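Alternansucrase (Leuconostoc mesenteroides, PDB 6HVG) is a large multidomain protein of glycoside hydrolase family 70, which joins a catalytic barrel domain to repeats of the choline-binding and cell-wall-binding type. Local coordinates at residues Y637-L641 with Y642-K646. Residues are numbered along the deposited sequence; the frame is centred on the assembly and turned at random.
Sequences YFKAL and YGTDK
Tyr642 sets the edge of its ring toward the face of Phe638, one helical turn earlier, in an offset edge-to-face pair with centroids 5.6 Å apart and planes at 73°. CE2 of Tyr642 stands over the rim of the Phe638 ring rather than its middle, and the nearest carbons are Phe638 CD2 and Tyr642 CD2 at 3.9 Å. Tyr642 holds its CG anti to the carbonyl carbon, beside its own backbone N (chi1 -49°). Leu641 CB lies over the centre of one face of the Tyr642 ring in a CH-pi contact, 4.0 Å from the centroid and almost on the ring normal. Thr644 CG2 sits against Phe638 O and CB, near the plane of the Phe638 ring at its edge.

Two backbone hydrogen bonds close the helix: Tyr642 N to Phe638 O at 3.0 Å, and Gly643 N to Lys639 O at 2.9 Å. This is the C-terminal end of helix 629-642, within the family 70 region, and Gly643, with positive phi, is the first residue to leave the helical path. Its CA also makes a CH...O contact with Lys639 O. The chain then turns toward helix 648-652, and the carbonyl of Gly643 accepts hydrogen bonds from Lys646 N and from the side chain of Asn650.

Past the glycine, Thr644 and Asp645 lie across Lys639 at about a right angle. Thr644 OG1 touches Lys639 CG at 3.5 Å, while the Asp645 carboxylate meets the aliphatic part of the lysine; Lys639 NZ stays 5.2 Å from Asp645 OD2, opposite charges that are not in contact.

Outside this stretch, Met601 of helix 587-601 packs against both Phe638 and Tyr642, and the Tyr642 ring also stacks with His654.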
# COMPACT_ATOMS: atom_id res chain seq x y z
N TYR A 637 -8.84 -13.56 29.58
CA TYR A 637 -8.48 -14.97 29.49
C TYR A 637 -7.21 -15.24 30.29
O TYR A 637 -7.17 -16.13 31.13
CB TYR A 637 -8.27 -15.38 28.02
CG TYR A 637 -7.74 -16.78 27.84
CD1 TYR A 637 -8.59 -17.89 27.92
CD2 TYR A 637 -6.39 -17.01 27.63
CE1 TYR A 637 -8.10 -19.18 27.78
CE2 TYR A 637 -5.90 -18.29 27.49
CZ TYR A 637 -6.76 -19.36 27.57
OH TYR A 637 -6.28 -20.62 27.44
N PHE A 638 -6.19 -14.43 30.05
CA PHE A 638 -4.95 -14.53 30.81
C PHE A 638 -5.14 -14.28 32.32
O PHE A 638 -4.46 -14.91 33.14
CB PHE A 638 -3.90 -13.56 30.27
CG PHE A 638 -3.16 -14.07 29.06
CD1 PHE A 638 -3.81 -14.25 27.86
CD2 PHE A 638 -1.80 -14.31 29.12
CE1 PHE A 638 -3.13 -14.69 26.75
CE2 PHE A 638 -1.12 -14.78 28.01
CZ PHE A 638 -1.80 -14.98 26.83
N LYS A 639 -6.05 -13.38 32.68
CA LYS A 639 -6.37 -13.14 34.08
C LYS A 639 -6.98 -14.38 34.71
O LYS A 639 -6.54 -14.82 35.78
CB LYS A 639 -7.32 -11.95 34.22
CG LYS A 639 -6.67 -10.59 34.03
CD LYS A 639 -7.70 -9.47 33.83
CE LYS A 639 -7.00 -8.11 33.77
NZ LYS A 639 -7.79 -7.02 33.17
N ALA A 640 -7.97 -14.96 34.03
CA ALA A 640 -8.68 -16.11 34.55
C ALA A 640 -7.79 -17.33 34.71
O ALA A 640 -7.84 -18.00 35.75
CB ALA A 640 -9.85 -16.44 33.64
N LEU A 641 -6.97 -17.63 33.70
CA LEU A 641 -6.16 -18.85 33.70
C LEU A 641 -4.80 -18.76 34.39
O LEU A 641 -4.28 -19.78 34.84
CB LEU A 641 -5.92 -19.35 32.28
CG LEU A 641 -6.89 -20.44 31.82
CD1 LEU A 641 -8.19 -19.83 31.35
CD2 LEU A 641 -6.20 -21.26 30.73
N TYR A 642 -4.21 -17.57 34.46
CA TYR A 642 -2.86 -17.42 35.04
C TYR A 642 -2.76 -16.37 36.14
O TYR A 642 -1.68 -16.14 36.65
CB TYR A 642 -1.84 -17.07 33.94
CG TYR A 642 -1.91 -17.97 32.71
CD1 TYR A 642 -1.80 -19.34 32.82
CD2 TYR A 642 -2.10 -17.44 31.43
CE1 TYR A 642 -1.85 -20.17 31.71
CE2 TYR A 642 -2.15 -18.25 30.31
CZ TYR A 642 -2.02 -19.61 30.46
OH TYR A 642 -2.09 -20.41 29.34
N GLY A 643 -3.87 -15.74 36.51
CA GLY A 643 -3.85 -14.70 37.55
C GLY A 643 -2.84 -13.59 37.28
O GLY A 643 -2.12 -13.17 38.18
N THR A 644 -2.80 -13.09 36.05
CA THR A 644 -1.86 -12.05 35.65
C THR A 644 -2.07 -10.74 36.39
O THR A 644 -1.12 -9.95 36.53
CB THR A 644 -1.93 -11.77 34.14
OG1 THR A 644 -3.29 -11.49 33.75
CG2 THR A 644 -1.41 -12.97 33.36
N ASP A 645 -3.28 -10.49 36.86
CA ASP A 645 -3.54 -9.28 37.64
C ASP A 645 -3.21 -9.42 39.14
O ASP A 645 -3.39 -8.45 39.88
CB ASP A 645 -4.97 -8.76 37.43
CG ASP A 645 -6.04 -9.80 37.72
OD1 ASP A 645 -5.72 -11.01 37.85
OD2 ASP A 645 -7.23 -9.39 37.79
N LYS A 646 -2.70 -10.58 39.56
CA LYS A 646 -2.44 -10.83 40.98
C LYS A 646 -1.06 -10.34 41.42
O LYS A 646 -0.91 -9.83 42.53
CB LYS A 646 -2.56 -12.33 41.33
CG LYS A 646 -3.88 -13.01 41.03
CD LYS A 646 -5.02 -12.63 41.96
CE LYS A 646 -5.67 -11.28 41.60
NZ LYS A 646 -7.16 -11.20 41.76